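3-oxoacyl-[acyl-carrier-protein] synthase 3 (Micrococcus luteus NCTC 2665, PDB 4EWP) probably catalyses the condensation of acetyl-CoA with malonyl-ACP that starts fatty acid synthesis, as other FabH enzymes of the thiolase-like superfamily do. Local coordinates at residues A[154-159]-A[231-236]; A[161-166]-A[236-241]; A[82-87]-A[107-112]; A[64-69]-A[146-151]; A[11-16]-A[181-186]. All coordinates share one frame; numbering follows the deposited sequence.

In the fold
Contacts 3, 4 and 5 all reach the mixed five-stranded sheet that includes strands 13-22, 144-152 and 86-90. Contacts 3 and 4 touch, their centres about 13 Å apart, through the neighbouring strands 86-90 and 144-152; contact 5 sits at the outer strand 13-22, its centre about 23 Å from that of contact 4. Along the chain, contact 3 falls within the span of contact 4, and contact 4 within that of contact 5. Contacts 1 and 2 lie farther off, sharing Leu236 and a water, and pin the long 153-169 connection near the predicted catalytic residues. Contacts 1, 3 and 5 meet the second subunit, so loops near the active site and the far sheet edge both face the dimer partner.

Contact 1: residues A[154-159]-A[231-236]; sequences SDVVDP and MLWPTL
Trp233 and Leu236 each donate an N-H to 154-159, gripping two successive carbonyls. The indole NE1 of Trp233 meets Asp155 O at 2.9 Å, in the carbonyl plane and 18° out of the ring plane; a chi1 of 175°, with CG opposite the backbone N, swings the ring to that carbonyl. The Leu236 N to Val156 O bond is 2.8 Å long and almost straight. Two waters add bridges: one accepts from Asp158 N and donates to Leu236 O, the other donates to Asp158 OD2 and accepts from Met231 N.

Looser contacts surround these bonds. The side chains of Met231 and Asp158 run alongside each other in opposing senses, with Met231 SD 3.4 Å from Asp158 CG and Asp158 OD1 held by Thr160. Thr235 OG1 is 3.5 Å from Asp158 CB. Val156 spreads its two methyls, CG1 lying 4.4 Å from Trp233 CZ2 and CG2 4.4 Å from Leu236 CD2.

Glu214 of the second subunit accepts from Trp233 N. One indole-to-carbonyl bond and one backbone bond thus join the two loops at the dimer interface, while the carboxylate of Asp155 finds its counter-charges in Arg152 and in Arg210 of the second subunit, which would favour its ionised form.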
# COMPACT_ATOMS: atom_id res chain seq x y z
N SER A 154 -13.98 -11.25 -6.67
CA SER A 154 -14.46 -12.59 -7.02
C SER A 154 -13.29 -13.59 -7.01
O SER A 154 -13.51 -14.79 -6.93
CB SER A 154 -15.19 -12.58 -8.36
OG SER A 154 -14.39 -12.02 -9.39
N ASP A 155 -12.06 -13.09 -7.06
CA ASP A 155 -10.91 -13.99 -6.97
C ASP A 155 -10.69 -14.56 -5.58
O ASP A 155 -10.00 -15.57 -5.44
CB ASP A 155 -9.62 -13.30 -7.43
CG ASP A 155 -9.50 -13.26 -8.92
OD1 ASP A 155 -10.06 -14.16 -9.59
OD2 ASP A 155 -8.86 -12.31 -9.42
N VAL A 156 -11.25 -13.90 -4.56
CA VAL A 156 -11.09 -14.34 -3.18
C VAL A 156 -12.39 -14.66 -2.42
O VAL A 156 -12.44 -14.56 -1.19
CB VAL A 156 -10.26 -13.33 -2.37
CG1 VAL A 156 -8.80 -13.40 -2.77
CG2 VAL A 156 -10.80 -11.92 -2.56
N VAL A 157 -13.45 -15.05 -3.12
CA VAL A 157 -14.65 -15.51 -2.43
C VAL A 157 -14.74 -17.03 -2.43
O VAL A 157 -14.26 -17.69 -3.35
CB VAL A 157 -15.94 -14.91 -3.03
CG1 VAL A 157 -16.01 -13.41 -2.76
CG2 VAL A 157 -16.05 -15.20 -4.51
N ASP A 158 -15.32 -17.59 -1.38
CA ASP A 158 -15.63 -19.01 -1.33
C ASP A 158 -17.11 -19.12 -1.64
O ASP A 158 -17.94 -18.56 -0.92
CB ASP A 158 -15.33 -19.57 0.06
CG ASP A 158 -15.58 -21.08 0.18
OD1 ASP A 158 -16.26 -21.67 -0.69
OD2 ASP A 158 -15.09 -21.68 1.16
N PRO A 159 -17.46 -19.82 -2.73
CA PRO A 159 -18.85 -19.96 -3.19
C PRO A 159 -19.75 -20.62 -2.14
O PRO A 159 -20.98 -20.46 -2.20
CB PRO A 159 -18.72 -20.88 -4.41
CG PRO A 159 -17.30 -20.81 -4.82
CD PRO A 159 -16.50 -20.53 -3.59
N MET A 231 -11.59 -25.03 1.07
CA MET A 231 -10.61 -24.48 0.15
C MET A 231 -9.30 -24.25 0.89
O MET A 231 -9.29 -23.85 2.05
CB MET A 231 -11.11 -23.15 -0.44
CG MET A 231 -12.43 -23.25 -1.21
SD MET A 231 -12.98 -21.67 -1.94
CE MET A 231 -11.62 -21.33 -3.04
N LEU A 232 -8.18 -24.51 0.21
CA LEU A 232 -6.88 -24.11 0.74
C LEU A 232 -6.53 -22.69 0.28
O LEU A 232 -5.89 -21.93 1.00
CB LEU A 232 -5.79 -25.09 0.31
CG LEU A 232 -5.51 -26.29 1.23
CD1 LEU A 232 -6.63 -26.53 2.23
CD2 LEU A 232 -5.24 -27.55 0.41
N TRP A 233 -6.96 -22.33 -0.93
CA TRP A 233 -6.83 -20.95 -1.39
C TRP A 233 -7.54 -20.05 -0.38
O TRP A 233 -8.72 -20.25 -0.10
CB TRP A 233 -7.44 -20.80 -2.78
CG TRP A 233 -7.47 -19.38 -3.29
CD1 TRP A 233 -8.57 -18.59 -3.47
CD2 TRP A 233 -6.34 -18.59 -3.68
NE1 TRP A 233 -8.19 -17.36 -3.97
CE2 TRP A 233 -6.83 -17.33 -4.10
CE3 TRP A 233 -4.96 -18.82 -3.73
CZ2 TRP A 233 -5.99 -16.31 -4.55
CZ3 TRP A 233 -4.13 -17.80 -4.18
CH2 TRP A 233 -4.65 -16.57 -4.58
N PRO A 234 -6.82 -19.09 0.21
CA PRO A 234 -7.45 -18.24 1.23
C PRO A 234 -8.58 -17.42 0.62
O PRO A 234 -8.45 -16.90 -0.49
CB PRO A 234 -6.32 -17.30 1.66
CG PRO A 234 -5.07 -17.98 1.26
CD PRO A 234 -5.41 -18.75 0.00
N THR A 235 -9.68 -17.30 1.36
CA THR A 235 -10.82 -16.52 0.90
C THR A 235 -11.34 -15.62 2.00
O THR A 235 -11.06 -15.85 3.17
CB THR A 235 -11.96 -17.42 0.41
OG1 THR A 235 -12.33 -18.33 1.45
CG2 THR A 235 -11.52 -18.20 -0.81
N LEU A 236 -12.09 -14.61 1.61
CA LEU A 236 -12.61 -13.60 2.51
C LEU A 236 -13.73 -14.15 3.39
O LEU A 236 -14.52 -15.00 2.98
CB LEU A 236 -13.10 -12.41 1.68
CG LEU A 236 -12.78 -10.97 2.07
CD1 LEU A 236 -11.38 -10.83 2.60
CD2 LEU A 236 -12.97 -10.07 0.85
O HOH W 1 -16.07 -15.75 0.46
O HOH W 2 -14.61 -24.34 1.81

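Contact 2: residues A[161-166]-A[236-241]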
# COMPACT_ATOMS: atom_id res chain seq x y z
N ASP A 161 -19.37 -19.91 1.07
CA ASP A 161 -19.38 -18.99 2.22
C ASP A 161 -20.66 -18.17 2.31
O ASP A 161 -21.01 -17.43 1.38
CB ASP A 161 -18.17 -18.06 2.15
CG ASP A 161 -18.32 -16.83 3.05
OD1 ASP A 161 -18.43 -17.02 4.29
OD2 ASP A 161 -18.31 -15.69 2.51
N ARG A 162 -21.37 -18.28 3.43
CA ARG A 162 -22.55 -17.44 3.61
C ARG A 162 -22.33 -16.16 4.44
O ARG A 162 -23.27 -15.43 4.71
CB ARG A 162 -23.77 -18.23 4.11
CG ARG A 162 -23.48 -19.54 4.83
CD ARG A 162 -24.70 -20.48 4.78
NE ARG A 162 -25.97 -19.75 4.93
CZ ARG A 162 -26.59 -19.55 6.09
NH1 ARG A 162 -26.06 -20.03 7.21
NH2 ARG A 162 -27.73 -18.88 6.13
N SER A 163 -21.08 -15.87 4.80
CA SER A 163 -20.84 -14.63 5.55
C SER A 163 -20.66 -13.42 4.65
O SER A 163 -21.07 -12.32 5.01
CB SER A 163 -19.65 -14.76 6.52
OG SER A 163 -18.40 -14.75 5.83
N ILE A 164 -20.07 -13.61 3.48
CA ILE A 164 -19.73 -12.45 2.65
C ILE A 164 -19.69 -12.69 1.14
O ILE A 164 -19.92 -11.77 0.35
CB ILE A 164 -18.38 -11.85 3.08
CG1 ILE A 164 -18.19 -10.43 2.53
CG2 ILE A 164 -17.25 -12.76 2.65
CD1 ILE A 164 -17.08 -9.65 3.21
N SER A 165 -19.41 -13.93 0.73
CA SER A 165 -19.16 -14.22 -0.69
C SER A 165 -20.15 -13.54 -1.64
O SER A 165 -19.75 -12.83 -2.56
CB SER A 165 -19.17 -15.73 -0.93
OG SER A 165 -20.48 -16.26 -0.81
N PHE A 166 -21.44 -13.78 -1.44
CA PHE A 166 -22.44 -13.33 -2.41
C PHE A 166 -22.63 -11.81 -2.41
O PHE A 166 -23.30 -11.28 -3.31
CB PHE A 166 -23.77 -14.02 -2.13
CG PHE A 166 -24.31 -13.73 -0.77
CD1 PHE A 166 -23.95 -14.51 0.31
CD2 PHE A 166 -25.15 -12.64 -0.58
CE1 PHE A 166 -24.44 -14.23 1.57
CE2 PHE A 166 -25.65 -12.36 0.68
CZ PHE A 166 -25.29 -13.15 1.76
N LEU A 236 -12.09 -14.61 1.61
CA LEU A 236 -12.61 -13.60 2.51
C LEU A 236 -13.73 -14.15 3.39
O LEU A 236 -14.52 -15.00 2.98
CB LEU A 236 -13.10 -12.41 1.68
CG LEU A 236 -12.78 -10.97 2.07
CD1 LEU A 236 -11.38 -10.83 2.60
CD2 LEU A 236 -12.97 -10.07 0.85
N ARG A 237 -13.80 -13.66 4.62
CA ARG A 237 -14.82 -14.09 5.57
C ARG A 237 -15.11 -12.91 6.49
O ARG A 237 -14.29 -11.99 6.60
CB ARG A 237 -14.33 -15.33 6.33
CG ARG A 237 -14.45 -15.28 7.85
CD ARG A 237 -13.30 -14.54 8.52
NE ARG A 237 -13.78 -13.62 9.55
CZ ARG A 237 -14.33 -13.99 10.69
NH1 ARG A 237 -14.48 -15.28 10.98
NH2 ARG A 237 -14.74 -13.08 11.56
N GLN A 238 -16.28 -12.90 7.12
CA GLN A 238 -16.56 -11.86 8.10
C GLN A 238 -17.51 -12.31 9.20
O GLN A 238 -18.36 -13.18 9.00
CB GLN A 238 -17.13 -10.62 7.42
CG GLN A 238 -18.59 -10.77 7.00
CD GLN A 238 -19.19 -9.48 6.48
OE1 GLN A 238 -18.60 -8.41 6.61
NE2 GLN A 238 -20.37 -9.58 5.88
N ASP A 239 -17.37 -11.68 10.36
CA ASP A 239 -18.38 -11.75 11.39
C ASP A 239 -19.47 -10.71 11.04
O ASP A 239 -19.35 -9.54 11.39
CB ASP A 239 -17.74 -11.41 12.74
CG ASP A 239 -18.76 -11.35 13.86
OD1 ASP A 239 -19.95 -11.41 13.55
OD2 ASP A 239 -18.36 -11.22 15.03
N GLY A 240 -20.51 -11.15 10.33
CA GLY A 240 -21.54 -10.27 9.82
C GLY A 240 -22.17 -9.33 10.83
O GLY A 240 -22.19 -8.11 10.64
N PRO A 241 -22.70 -9.89 11.93
CA PRO A 241 -23.33 -9.07 12.98
C PRO A 241 -22.39 -8.02 13.58
O PRO A 241 -22.83 -6.89 13.81
CB PRO A 241 -23.73 -10.11 14.03
CG PRO A 241 -23.99 -11.34 13.24
CD PRO A 241 -22.90 -11.33 12.17
O HOH W 1 -16.07 -15.75 0.46
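Gln238 of strand 236-238 lies along the Asx turn that Asp161 makes with Ser163, and its side chain hooks onto the turn. From CB the chain swings to CG between the backbone N and the carbonyl carbon (chi1 76°), then runs extended. Gln238 CG comes 3.5 Å from Ser163 O and 4.1 Å from Ile164 CB, and CD lies 3.9 Å from Ile164 CD1, the two side chains set roughly perpendicular. OE1 rests beside that same methyl, while NE2 donates to Ser163 O at 3.0 Å, the donor tilted 31° from the carbonyl plane.

The backbone of Gln238 is held too: its N donates to Ser163 OG at 3.1 Å. That hydroxyl in turn donates a hydrogen bond to Asp161 OD1, at its syn lone pair, which orients it to accept from the strand N-H. Ser163 N also donates to OD1, and Asp161 OD2 takes Ile164 N and Ser165 N from one face of its plane; each carboxylate oxygen thus accepts two hydrogen bonds from the turn. A water links OD2 to Leu236 O as well.

Ile164 lies about 6 Å, side chain to side chain, from the predicted active-site Asn306. Ile164 CG2 packs 3.5 Å from Leu236 O.

Contact 3: residues A[82-87]-A[107-112]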
# COMPACT_ATOMS: atom_id res chain seq x y z
N SER A 82 0.38 12.11 -18.74
CA SER A 82 1.60 12.83 -18.40
C SER A 82 1.39 14.03 -17.49
O SER A 82 2.34 14.57 -16.95
CB SER A 82 2.34 13.25 -19.68
OG SER A 82 1.45 13.84 -20.60
N ASP A 83 0.14 14.46 -17.34
CA ASP A 83 -0.17 15.52 -16.39
C ASP A 83 -0.19 15.04 -14.94
O ASP A 83 -0.16 15.85 -14.02
CB ASP A 83 -1.49 16.21 -16.73
CG ASP A 83 -1.44 16.95 -18.06
OD1 ASP A 83 -0.47 17.72 -18.27
OD2 ASP A 83 -2.35 16.76 -18.89
N LEU A 84 -0.23 13.73 -14.73
CA LEU A 84 -0.29 13.20 -13.36
C LEU A 84 1.08 13.21 -12.65
O LEU A 84 2.09 12.90 -13.26
CB LEU A 84 -0.86 11.78 -13.36
CG LEU A 84 -2.27 11.57 -13.92
CD1 LEU A 84 -2.51 10.08 -14.12
CD2 LEU A 84 -3.37 12.22 -13.05
N ASP A 85 1.09 13.54 -11.36
CA ASP A 85 2.33 13.63 -10.60
C ASP A 85 2.42 12.47 -9.62
O ASP A 85 3.44 12.32 -8.95
CB ASP A 85 2.39 14.93 -9.80
CG ASP A 85 2.22 16.15 -10.66
OD1 ASP A 85 2.67 16.13 -11.82
OD2 ASP A 85 1.63 17.14 -10.17
N ALA A 86 1.34 11.69 -9.50
CA ALA A 86 1.31 10.52 -8.62
C ALA A 86 0.13 9.62 -8.94
O ALA A 86 -0.91 10.09 -9.40
CB ALA A 86 1.26 10.94 -7.17
N VAL A 87 0.30 8.32 -8.70
CA VAL A 87 -0.73 7.34 -9.01
C VAL A 87 -0.88 6.47 -7.78
O VAL A 87 0.07 5.81 -7.37
CB VAL A 87 -0.31 6.42 -10.20
CG1 VAL A 87 -1.32 5.32 -10.39
CG2 VAL A 87 -0.15 7.23 -11.49
N HIS A 107 2.08 3.20 -16.20
CA HIS A 107 2.68 2.99 -17.51
C HIS A 107 1.64 2.96 -18.61
O HIS A 107 1.80 3.63 -19.63
CB HIS A 107 3.50 1.70 -17.57
CG HIS A 107 3.92 1.34 -18.96
ND1 HIS A 107 4.70 2.17 -19.73
CD2 HIS A 107 3.63 0.26 -19.73
CE1 HIS A 107 4.89 1.61 -20.91
NE2 HIS A 107 4.25 0.46 -20.94
N GLU A 108 0.57 2.20 -18.40
CA GLU A 108 -0.46 2.01 -19.42
C GLU A 108 -1.12 3.32 -19.80
O GLU A 108 -1.47 3.53 -20.96
CB GLU A 108 -1.54 1.03 -18.95
CG GLU A 108 -1.04 -0.27 -18.33
CD GLU A 108 -0.53 -1.25 -19.36
OE1 GLU A 108 -0.44 -0.87 -20.55
OE2 GLU A 108 -0.22 -2.41 -18.98
N ILE A 109 -1.32 4.19 -18.81
CA ILE A 109 -2.05 5.43 -19.07
C ILE A 109 -1.12 6.57 -19.45
O ILE A 109 -1.57 7.70 -19.62
CB ILE A 109 -2.94 5.88 -17.89
CG1 ILE A 109 -2.08 6.31 -16.69
CG2 ILE A 109 -3.94 4.78 -17.53
CD1 ILE A 109 -2.88 6.62 -15.44
N GLY A 110 0.17 6.29 -19.59
CA GLY A 110 1.09 7.32 -20.03
C GLY A 110 1.53 8.30 -18.95
O GLY A 110 1.96 9.41 -19.28
N ALA A 111 1.45 7.88 -17.69
CA ALA A 111 1.88 8.71 -16.55
C ALA A 111 3.36 8.61 -16.18
O ALA A 111 3.84 9.38 -15.33
CB ALA A 111 1.04 8.38 -15.32
N THR A 112 4.09 7.66 -16.77
CA THR A 112 5.52 7.57 -16.52
C THR A 112 6.13 8.95 -16.74
O THR A 112 5.81 9.62 -17.71
CB THR A 112 6.19 6.54 -17.45
OG1 THR A 112 5.54 5.28 -17.29
CG2 THR A 112 7.69 6.37 -17.11
O HOH W 3 3.81 11.98 -15.54
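The CA atoms of Ser82 and Ala111 come within 4.5 Å where the turn ahead of strand 86-90 passes the C-terminal end of helix 101-108, which closes in a Schellman motif with Gly110 at a phi of 80°. Strand, helix and the following strand 116-120 form a beta-alpha-beta unit, and this contact ties the exit of the helix back to the entry of its first strand.

Side chains meet as a small apolar cluster. Leu84 CD1 does most of the touching, 3.7 Å from Ile109 CD1 and 4.1 Å from Ala111 CB, with the leucine and isoleucine chains set crosswise. Ile109 brings its methyl there through CG1 tucked between the backbone N and carbonyl carbon (chi1 68°) and an extended chi2. Beside it, Val87 CG2 approaches Ala111 CB at 4.2 Å. Leu146 of strand 144-152 packs on Leu84, Val87 and Ile109, and helix 62-76 adds Val67 and Ala70 against Ile109.

The backbones are not hydrogen-bonded directly: Ser82 N and Gly110 O, 3.2 Å apart, are badly angled. A water lies 2.6 Å from Ala111 O and 3.0 Å from Leu84 O. Hydrophobic burial, with water at the polar margin, therefore makes the join.

Contact 4: residues A[64-69]-A[146-151]; sequences VMAVGA and LVVGVE
Met65 has CG anti to its carbonyl carbon (chi1 -62°), runs extended through chi2 and bends at chi3, which carries CE over to Glu151 O at 3.3 Å; Val150, with chi1 51°, turns CG1 to Ala66 and CG2 to the Met65-Ala66 junction. The contact is a helix laid on a beta sheet, as in the layered alpha/beta fold of the thiolase superfamily. Helix 62-76 runs roughly counter to strand 144-152, the segment directions 146° apart and the axes 8.4 Å from each other at closest approach.

Ala66 is the hub. Its CB sits 4.1 Å from Val150 CG1, while the other methyl of that valine, CG2, reaches Met65 CB at 4.2 Å. No hydrogen bond crosses; the join is wholly buried and apolar apart from the Glu151 carbonyl met by the methionine methyl. Val105 of helix 101-108 also packs on Ala66, and Ala172 of strand 170-180 on Met65 and Val150.

Glu151 directs its side chain away from the helix, and OE1 takes bonds from Thr91, Val92 N and Thr93. That side chain is about 6 Å from that of Cys123, the predicted active-site cysteine. Back at the helix, Val148 CG1 comes 3.7 Å from Ala66 CB and also touches Ala66 CA.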
# COMPACT_ATOMS: atom_id res chain seq x y z
N VAL A 64 -6.39 -3.82 -15.83
CA VAL A 64 -7.29 -3.51 -16.91
C VAL A 64 -8.41 -2.57 -16.44
O VAL A 64 -8.66 -1.52 -17.04
CB VAL A 64 -7.88 -4.78 -17.54
CG1 VAL A 64 -9.10 -4.45 -18.40
CG2 VAL A 64 -6.82 -5.46 -18.38
N MET A 65 -9.08 -2.95 -15.36
CA MET A 65 -10.18 -2.17 -14.81
C MET A 65 -9.70 -0.80 -14.31
O MET A 65 -10.35 0.22 -14.57
CB MET A 65 -10.90 -2.94 -13.69
CG MET A 65 -11.55 -4.26 -14.17
SD MET A 65 -12.73 -4.91 -12.98
CE MET A 65 -11.64 -5.54 -11.69
N ALA A 66 -8.56 -0.77 -13.61
CA ALA A 66 -8.03 0.47 -13.08
C ALA A 66 -7.75 1.46 -14.21
O ALA A 66 -7.99 2.66 -14.09
CB ALA A 66 -6.76 0.21 -12.26
N VAL A 67 -7.24 0.93 -15.32
CA VAL A 67 -6.85 1.77 -16.44
C VAL A 67 -8.06 2.42 -17.12
O VAL A 67 -8.04 3.61 -17.44
CB VAL A 67 -6.00 0.96 -17.46
CG1 VAL A 67 -5.99 1.61 -18.85
CG2 VAL A 67 -4.60 0.80 -16.92
N GLY A 68 -9.10 1.63 -17.34
CA GLY A 68 -10.32 2.15 -17.94
C GLY A 68 -10.87 3.26 -17.06
O GLY A 68 -11.20 4.35 -17.55
N ALA A 69 -10.97 3.01 -15.76
CA ALA A 69 -11.50 4.03 -14.85
C ALA A 69 -10.59 5.26 -14.92
O ALA A 69 -11.06 6.39 -15.06
CB ALA A 69 -11.61 3.49 -13.41
N LEU A 146 -3.75 10.82 -9.17
CA LEU A 146 -4.78 9.87 -9.56
C LEU A 146 -5.00 8.89 -8.42
O LEU A 146 -4.04 8.34 -7.90
CB LEU A 146 -4.35 9.11 -10.81
CG LEU A 146 -5.25 7.96 -11.22
CD1 LEU A 146 -6.60 8.46 -11.77
CD2 LEU A 146 -4.54 7.09 -12.23
N VAL A 147 -6.26 8.68 -8.02
CA VAL A 147 -6.59 7.68 -7.00
C VAL A 147 -7.56 6.66 -7.59
O VAL A 147 -8.60 7.02 -8.13
CB VAL A 147 -7.23 8.32 -5.74
CG1 VAL A 147 -7.55 7.24 -4.71
CG2 VAL A 147 -6.31 9.36 -5.15
N VAL A 148 -7.21 5.38 -7.49
CA VAL A 148 -8.04 4.33 -8.04
C VAL A 148 -8.38 3.33 -6.95
O VAL A 148 -7.49 2.73 -6.35
CB VAL A 148 -7.34 3.59 -9.20
CG1 VAL A 148 -8.27 2.53 -9.75
CG2 VAL A 148 -7.00 4.56 -10.30
N GLY A 149 -9.67 3.16 -6.68
CA GLY A 149 -10.11 2.08 -5.81
C GLY A 149 -10.53 0.97 -6.75
O GLY A 149 -11.36 1.21 -7.63
N VAL A 150 -9.95 -0.22 -6.61
CA VAL A 150 -10.18 -1.28 -7.60
C VAL A 150 -10.01 -2.66 -6.99
O VAL A 150 -9.11 -2.89 -6.19
CB VAL A 150 -9.26 -1.10 -8.85
CG1 VAL A 150 -7.80 -0.92 -8.46
CG2 VAL A 150 -9.42 -2.26 -9.83
N GLU A 151 -10.89 -3.59 -7.36
CA GLU A 151 -10.86 -4.93 -6.79
C GLU A 151 -11.44 -5.94 -7.77
O GLU A 151 -12.43 -5.67 -8.45
CB GLU A 151 -11.70 -4.99 -5.50
CG GLU A 151 -11.36 -3.99 -4.40
CD GLU A 151 -10.11 -4.36 -3.62
OE1 GLU A 151 -9.32 -5.20 -4.08
OE2 GLU A 151 -9.92 -3.79 -2.53

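Contact 5: residues A[11-16]-A[181-186]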
# COMPACT_ATOMS: atom_id res chain seq x y z
N PRO A 11 0.03 24.96 -2.50
CA PRO A 11 -1.17 25.67 -2.97
C PRO A 11 -2.10 25.86 -1.78
O PRO A 11 -1.86 25.26 -0.73
CB PRO A 11 -1.77 24.69 -3.97
CG PRO A 11 -1.41 23.34 -3.40
CD PRO A 11 -0.04 23.51 -2.75
N ALA A 12 -3.15 26.66 -1.95
CA ALA A 12 -4.11 26.93 -0.88
C ALA A 12 -4.90 25.69 -0.47
O ALA A 12 -5.18 25.47 0.72
CB ALA A 12 -5.06 28.05 -1.31
N ALA A 13 -5.28 24.87 -1.45
CA ALA A 13 -6.19 23.76 -1.17
C ALA A 13 -6.20 22.74 -2.30
O ALA A 13 -5.37 22.79 -3.21
CB ALA A 13 -7.60 24.29 -0.91
N SER A 14 -7.14 21.82 -2.24
CA SER A 14 -7.19 20.72 -3.21
C SER A 14 -8.63 20.48 -3.62
O SER A 14 -9.56 21.00 -3.00
CB SER A 14 -6.67 19.46 -2.55
OG SER A 14 -7.47 19.17 -1.41
N ARG A 15 -8.83 19.64 -4.64
CA ARG A 15 -10.19 19.37 -5.09
C ARG A 15 -10.23 18.19 -6.04
O ARG A 15 -9.28 17.95 -6.78
CB ARG A 15 -10.81 20.63 -5.72
CG ARG A 15 -11.33 20.51 -7.15
CD ARG A 15 -11.98 21.84 -7.59
NE ARG A 15 -12.51 21.78 -8.96
CZ ARG A 15 -11.93 22.34 -10.02
NH1 ARG A 15 -10.80 23.02 -9.89
NH2 ARG A 15 -12.49 22.23 -11.23
N ILE A 16 -11.32 17.44 -5.98
CA ILE A 16 -11.54 16.33 -6.90
C ILE A 16 -12.04 16.93 -8.20
O ILE A 16 -13.11 17.55 -8.22
CB ILE A 16 -12.57 15.32 -6.33
CG1 ILE A 16 -12.00 14.63 -5.08
CG2 ILE A 16 -12.99 14.31 -7.40
CD1 ILE A 16 -12.99 13.76 -4.32
N ASP A 181 -7.60 26.66 -5.73
CA ASP A 181 -7.66 27.93 -5.00
C ASP A 181 -8.66 27.87 -3.86
O ASP A 181 -8.45 28.45 -2.79
CB ASP A 181 -8.07 29.07 -5.94
CG ASP A 181 -6.90 29.61 -6.76
OD1 ASP A 181 -5.74 29.29 -6.41
OD2 ASP A 181 -7.15 30.37 -7.73
N GLU A 182 -9.76 27.17 -4.08
CA GLU A 182 -10.79 27.04 -3.06
C GLU A 182 -10.82 25.63 -2.51
O GLU A 182 -10.67 24.66 -3.26
CB GLU A 182 -12.15 27.43 -3.63
CG GLU A 182 -12.29 28.91 -3.96
CD GLU A 182 -12.38 29.78 -2.72
OE1 GLU A 182 -12.96 29.34 -1.71
OE2 GLU A 182 -11.86 30.91 -2.76
N PRO A 183 -11.01 25.50 -1.19
CA PRO A 183 -11.12 24.22 -0.48
C PRO A 183 -12.17 23.32 -1.11
O PRO A 183 -13.34 23.69 -1.15
CB PRO A 183 -11.59 24.64 0.92
CG PRO A 183 -11.15 26.05 1.07
CD PRO A 183 -11.23 26.66 -0.30
N GLY A 184 -11.76 22.15 -1.60
CA GLY A 184 -12.69 21.20 -2.18
C GLY A 184 -12.72 19.86 -1.46
O GLY A 184 -13.59 19.03 -1.73
N ILE A 185 -11.79 19.67 -0.52
CA ILE A 185 -11.72 18.44 0.28
C ILE A 185 -11.51 18.80 1.75
O ILE A 185 -10.50 19.41 2.12
CB ILE A 185 -10.57 17.53 -0.20
CG1 ILE A 185 -10.69 17.23 -1.69
CG2 ILE A 185 -10.50 16.25 0.61
CD1 ILE A 185 -9.60 16.31 -2.22
N SER A 186 -12.46 18.43 2.59
CA SER A 186 -12.39 18.76 4.01
C SER A 186 -11.38 17.85 4.72
O SER A 186 -10.99 16.82 4.18
CB SER A 186 -13.77 18.61 4.66
OG SER A 186 -14.09 17.25 4.86
O HOH W 4 -9.15 21.20 -0.01
O HOH W 5 -13.61 17.99 -4.30
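Strand 13-22 is one of the two outer strands of its mixed sheet within the chain, and the loop that follows its neighbour, strand 170-180, curls round to lie along its outer edge before leading to strand 189-192 of the other sheet. Ala13 and Arg15 pair by backbone hydrogen bonds with strand 170-180, leaving Ser14 N and O and Ile16 N to deal with the loop. Ser14 O accepts from Gly184 N at 2.8 Å, a weak bond because the N-H...O angle is just 130°. Water adds two bridges. One molecule accepts from both Ser14 N and Ile185 N, 3.1 Å from each; a second accepts from Ile16 N at 2.9 Å and donates to Gly184 O at 2.8 Å.

Side chains fill in around this seam. Ala13 CB presses against the backbone of Pro183, 3.5 Å from its CA. Arg15 CB lies 4.0 Å from Gly184 CA. Ile185 points in toward the strand: its CG1 stands opposite the carbonyl carbon (chi1 -55°) and its chain runs on extended, a course that carries CD1 past Ser14 OG at 3.7 Å to end 4.1 Å from Ile16 CG1, the two isoleucines lying across one another. The Ser14 hydroxyl itself is bonded to Asp134 of helix 125-138.

The second subunit reaches this corner, where its Gln7 donates to Ile185 O and its Arg10 to Pro11 O. With one weak direct bond and two bridging waters, the loop does not add a regular strand to the sheet; hydration and the apolar grip of Ile185 do much of the joining.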